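Local atomic coordinates of endo-1,4-beta-xylanase (Pseudoalteromonas haloplanktis, PDB entry 1H12), a protein that hydrolyses internal beta-1,4 linkages of xylan as a cold-adapted glycoside hydrolase of family 8, and may also act on related beta-1,4-glucans. Residues A[76-81]-A[142-147]; A[200-205]-A[282-287]. All coordinates share one frame; numbering follows the deposited sequence.

Contact 1 (A[76-81]-A[142-147]); sequences RTEGQS and APDGEE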
# COMPACT_ATOMS: atom_id res chain seq x y z
N ARG A 76 8.35 3.19 10.16
CA ARG A 76 8.13 1.97 9.39
C ARG A 76 8.42 2.20 7.91
O ARG A 76 8.21 3.27 7.34
CB ARG A 76 6.69 1.50 9.60
CG ARG A 76 6.44 1.11 11.04
CD ARG A 76 5.05 0.68 11.39
NE ARG A 76 5.00 0.48 12.83
CZ ARG A 76 4.30 -0.44 13.46
NH1 ARG A 76 3.43 -1.23 12.81
NH2 ARG A 76 4.43 -0.52 14.78
N THR A 77 8.87 1.16 7.24
CA THR A 77 9.14 1.21 5.82
C THR A 77 7.88 1.37 4.99
O THR A 77 7.92 2.07 3.97
CB THR A 77 9.97 0.02 5.32
OG1 THR A 77 9.33 -1.19 5.74
CG2 THR A 77 11.38 0.11 5.82
N GLU A 78 6.77 0.76 5.38
CA GLU A 78 5.53 0.95 4.66
C GLU A 78 5.17 2.43 4.61
O GLU A 78 4.99 3.02 3.55
CB GLU A 78 4.42 0.10 5.25
CG GLU A 78 4.52 -1.35 4.78
CD GLU A 78 3.58 -2.31 5.52
OE1 GLU A 78 2.94 -1.92 6.51
OE2 GLU A 78 3.50 -3.51 5.10
N GLY A 79 5.09 3.06 5.77
CA GLY A 79 4.69 4.46 5.79
C GLY A 79 5.63 5.36 5.02
O GLY A 79 5.21 6.31 4.36
N GLN A 80 6.94 5.09 5.14
CA GLN A 80 7.97 5.87 4.45
C GLN A 80 7.75 5.79 2.93
O GLN A 80 7.77 6.81 2.23
CB GLN A 80 9.33 5.37 4.85
CG GLN A 80 10.49 6.32 4.49
CD GLN A 80 10.61 7.47 5.55
OE1 GLN A 80 11.60 8.28 5.29
NE2 GLN A 80 9.82 7.57 6.41
N SER A 81 7.58 4.55 2.43
CA SER A 81 7.43 4.32 1.02
C SER A 81 6.11 4.86 0.47
O SER A 81 6.06 5.37 -0.66
CB SER A 81 7.58 2.82 0.75
OG SER A 81 6.44 2.07 1.16
N ALA A 142 9.57 -5.46 5.72
CA ALA A 142 8.14 -5.56 5.41
C ALA A 142 8.09 -5.38 3.88
O ALA A 142 8.10 -4.24 3.42
CB ALA A 142 7.33 -4.52 6.11
N PRO A 143 8.13 -6.48 3.12
CA PRO A 143 8.48 -6.35 1.68
C PRO A 143 7.66 -5.48 0.80
O PRO A 143 8.15 -5.07 -0.25
CB PRO A 143 8.51 -7.79 1.23
CG PRO A 143 9.03 -8.55 2.45
CD PRO A 143 8.31 -7.87 3.59
N ASP A 144 6.39 -5.16 1.13
CA ASP A 144 5.71 -4.16 0.34
C ASP A 144 6.29 -2.77 0.46
O ASP A 144 6.07 -1.95 -0.42
CB ASP A 144 4.20 -4.17 0.55
CG ASP A 144 3.72 -3.77 1.93
OD1 ASP A 144 4.51 -3.99 2.91
OD2 ASP A 144 2.58 -3.29 2.05
N GLY A 145 7.06 -2.49 1.51
CA GLY A 145 7.82 -1.24 1.58
C GLY A 145 8.81 -1.16 0.42
O GLY A 145 8.80 -0.18 -0.32
N GLU A 146 9.64 -2.18 0.24
CA GLU A 146 10.57 -2.20 -0.88
C GLU A 146 9.81 -2.10 -2.21
O GLU A 146 10.28 -1.41 -3.13
CB GLU A 146 11.43 -3.47 -0.87
CG GLU A 146 12.52 -3.51 0.18
CD GLU A 146 12.16 -3.94 1.60
OE1 GLU A 146 10.94 -3.92 1.95
OE2 GLU A 146 13.09 -4.29 2.34
N GLU A 147 8.66 -2.78 -2.34
CA GLU A 147 7.89 -2.65 -3.56
C GLU A 147 7.51 -1.20 -3.86
O GLU A 147 7.66 -0.72 -4.99
CB GLU A 147 6.62 -3.52 -3.50
CG GLU A 147 6.90 -5.00 -3.42
CD GLU A 147 5.67 -5.85 -3.48
OE1 GLU A 147 4.72 -5.52 -2.66
OE2 GLU A 147 5.56 -6.79 -4.27
O HOH W 1 10.86 -3.19 4.55

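Contact 2 (A[200-205]-A[282-287]); sequences DPSYHI and AWRVIM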
# COMPACT_ATOMS: atom_id res chain seq x y z
N ASP A 200 1.65 -12.48 1.76
CA ASP A 200 0.69 -11.58 2.43
C ASP A 200 -0.08 -10.97 1.30
O ASP A 200 0.50 -10.22 0.50
CB ASP A 200 1.48 -10.58 3.26
CG ASP A 200 0.66 -9.58 4.01
OD1 ASP A 200 -0.37 -9.12 3.54
OD2 ASP A 200 1.13 -9.22 5.17
N PRO A 201 -1.35 -11.32 1.11
CA PRO A 201 -2.13 -10.79 -0.02
C PRO A 201 -1.98 -9.32 -0.23
O PRO A 201 -1.96 -8.87 -1.37
CB PRO A 201 -3.55 -11.29 0.27
CG PRO A 201 -3.31 -12.63 0.95
CD PRO A 201 -2.11 -12.37 1.86
N SER A 202 -1.94 -8.54 0.83
CA SER A 202 -1.84 -7.08 0.71
C SER A 202 -0.57 -6.59 0.01
O SER A 202 -0.51 -5.45 -0.40
CB SER A 202 -1.92 -6.40 2.09
OG SER A 202 -0.71 -6.47 2.79
N TYR A 203 0.43 -7.45 -0.11
CA TYR A 203 1.66 -7.09 -0.78
C TYR A 203 1.57 -7.21 -2.29
O TYR A 203 2.48 -6.80 -3.02
CB TYR A 203 2.82 -7.94 -0.30
CG TYR A 203 3.21 -7.83 1.16
CD1 TYR A 203 2.54 -6.99 2.07
CD2 TYR A 203 4.29 -8.55 1.64
CE1 TYR A 203 2.95 -6.91 3.38
CE2 TYR A 203 4.69 -8.48 2.95
CZ TYR A 203 4.03 -7.65 3.83
OH TYR A 203 4.47 -7.54 5.14
N HIS A 204 0.49 -7.82 -2.80
CA HIS A 204 0.31 -8.09 -4.24
C HIS A 204 -0.32 -6.89 -4.93
O HIS A 204 -1.51 -6.60 -4.76
CB HIS A 204 -0.55 -9.31 -4.40
CG HIS A 204 0.19 -10.57 -4.10
ND1 HIS A 204 0.70 -11.33 -5.11
CD2 HIS A 204 0.59 -11.12 -2.93
CE1 HIS A 204 1.37 -12.32 -4.56
NE2 HIS A 204 1.33 -12.22 -3.22
N ILE A 205 0.50 -6.22 -5.77
CA ILE A 205 0.02 -5.07 -6.54
C ILE A 205 0.40 -5.36 -7.98
O ILE A 205 1.46 -4.94 -8.46
CB ILE A 205 0.57 -3.75 -6.03
CG1 ILE A 205 0.42 -3.68 -4.50
CG2 ILE A 205 -0.13 -2.61 -6.73
CD1 ILE A 205 1.10 -2.60 -3.88
N ALA A 282 -4.88 -6.78 5.54
CA ALA A 282 -5.90 -7.25 4.62
C ALA A 282 -6.76 -6.15 4.09
O ALA A 282 -7.29 -6.26 2.98
CB ALA A 282 -6.71 -8.36 5.24
N TRP A 283 -6.95 -5.06 4.83
CA TRP A 283 -7.70 -3.92 4.36
C TRP A 283 -7.26 -3.51 2.95
O TRP A 283 -8.07 -3.04 2.16
CB TRP A 283 -7.53 -2.67 5.20
CG TRP A 283 -8.05 -2.68 6.61
CD1 TRP A 283 -8.74 -3.66 7.29
CD2 TRP A 283 -7.87 -1.61 7.54
NE1 TRP A 283 -8.99 -3.23 8.56
CE2 TRP A 283 -8.46 -1.99 8.73
CE3 TRP A 283 -7.28 -0.34 7.45
CZ2 TRP A 283 -8.43 -1.15 9.83
CZ3 TRP A 283 -7.26 0.47 8.51
CH2 TRP A 283 -7.81 0.07 9.70
N ARG A 284 -5.95 -3.58 2.72
CA ARG A 284 -5.40 -3.03 1.49
C ARG A 284 -5.63 -3.91 0.27
O ARG A 284 -5.41 -3.45 -0.84
CB ARG A 284 -3.86 -2.80 1.66
CG ARG A 284 -3.53 -1.83 2.76
CD ARG A 284 -2.09 -1.35 2.72
NE ARG A 284 -1.05 -2.36 2.87
CZ ARG A 284 -0.57 -2.79 4.03
NH1 ARG A 284 -1.16 -2.49 5.15
NH2 ARG A 284 0.51 -3.50 4.05
N VAL A 285 -6.04 -5.15 0.47
CA VAL A 285 -6.17 -6.05 -0.67
C VAL A 285 -7.16 -5.53 -1.69
O VAL A 285 -6.82 -5.42 -2.88
CB VAL A 285 -6.51 -7.47 -0.24
CG1 VAL A 285 -6.69 -8.37 -1.44
CG2 VAL A 285 -5.44 -8.05 0.69
N ILE A 286 -8.40 -5.21 -1.30
CA ILE A 286 -9.33 -4.74 -2.32
C ILE A 286 -8.98 -3.34 -2.85
O ILE A 286 -9.33 -3.01 -3.98
CB ILE A 286 -10.80 -4.90 -1.95
CG1 ILE A 286 -11.24 -4.00 -0.77
CG2 ILE A 286 -11.13 -6.38 -1.75
CD1 ILE A 286 -12.75 -4.02 -0.54
N MET A 287 -8.24 -2.55 -2.07
CA MET A 287 -7.65 -1.33 -2.59
C MET A 287 -6.71 -1.66 -3.77
O MET A 287 -6.78 -1.01 -4.82
CB MET A 287 -6.89 -0.61 -1.49
CG MET A 287 -6.26 0.67 -1.84
SD MET A 287 -5.33 1.35 -0.49
CE MET A 287 -4.05 0.43 -0.17
O HOH W 2 0.42 -3.04 0.43

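Contact 1 (A[76-81]-A[142-147])
Two torsion choices bring the carboxylates of Glu78 and Asp144 together. Asp144 swings its CG between its own backbone N and carbonyl carbon (chi1 66°), while Glu78 sets CG beside its backbone N and then runs extended, so that its end reaches the neighbouring helix although its CB does not point there. OE2 of Glu78 comes to 2.5 Å from OD1 of Asp144, an unusually short approach. The two carboxylate planes are almost perpendicular, 88° apart, so the groups meet crosswise rather than in parallel. Arg284 forms salt bridges to both, through Glu78 OE2 and Asp144 OD2.

Behind this pair the backbones lie very close, with Glu78 CA 4.4 Å from Gly145 CA. Gly145 presents bare backbone to Thr77, Glu78 and Ser81. One turn further on, Ser81 turns its OG back to its own helix, where it donates to Glu78 O at 3.0 Å; its CB rests 3.4 Å from Gly145 O.

A bound water closes another flank. It lies 2.8 Å from Thr77 OG1 and accepts from Ala142 N at 2.9 Å. It also appears to donate to Glu146 OE1 at 2.7 Å, tying the start of helix 77-89 to the loop residue Ala142 and to the first turn of helix 143-160. The methyl of Ala142 borders both Thr77 OG1 and Glu78 OE2, and Trp124 of strand 123-128 packs on both Thr77 and Ala142.

The helix segments run nearly parallel, at 17°, with their axes 7.9 Å apart. Such side-by-side parallel helices, with acidic residues gathered at their N-terminal ends, are consistent with the inner helices of the (alpha/alpha)6 barrel of family 8 enzymes, whose substrate cleft lies at that end.

Contact 2 (A[200-205]-A[282-287])
This is a buried contact of mixed character, apolar at one end and polar at the other, between a short 3-10 turn in the loop leading to helix 206-215 and the first turn of helix 283-296. Ser202 and Val285 mark the closest backbone approach, their CA atoms 4.7 Å apart. At the apolar end Val285 points CG2 into the turn, 3.8 Å from Pro201 CB. The same methyl lies 3.5 Å from Ser202 N, and Phe240 of helix 219-243 packs against Val285 as well.

The 3-10 turn is organised by Asp200. Its OD1 receives Ser202 OG at 2.8 Å, from well above the carboxylate plane (49° out of it), and a weak bond from Ser202 N completes an Asx turn. Asp200 CB, in turn, lies over the centre of one face of the Tyr203 ring. In the (alpha/alpha)6 barrel expected of a family 8 enzyme, the turn here packs against the start of helix 283-296.

Arg284 makes up the polar end. Its chain bends about CG-CD (chi3 -62°), which turns the guanidinium toward Ser202; the OG lies over one of its faces, 3.4 Å from Arg284 NH2, at an angle too poor for a hydrogen bond. NH2 also lies at the edge of the Tyr203 ring, near its plane, 4.2 Å from Tyr203 CE1. A water in the guanidinium plane accepts from Arg284 NE at 2.9 Å and donates to Ser202 O; that carbonyl is also hydrogen-bonded to Asn288 ND2. The outer nitrogens of Arg284 reach further: NH1 hydrogen-bonds to Tyr381 OH, and NH2 is turned toward the acids of contact 1.

How the contacts relate
Contacts 1 and 2 follow one another along the chain, yet their centres lie about 13 Å apart and they meet directly. Arg284 of contact 2 is the joint: its NH2 is 2.9 Å from Asp144 OD2 and 3.2 Å from Glu78 OE2, so one guanidinium nitrogen serves both acids of contact 1. Tyr203 lines the same junction, its CE1 3.3 Å from Asp144 OD1. The Arg284 side chain is about 13 Å from the bound xylose, so it does not touch the sugar. A link toward the sugar runs through Trp283 of contact 2, whose NE1 hydrogen-bonds to the backbone oxygen of Gln327, a residue of the xylose pocket.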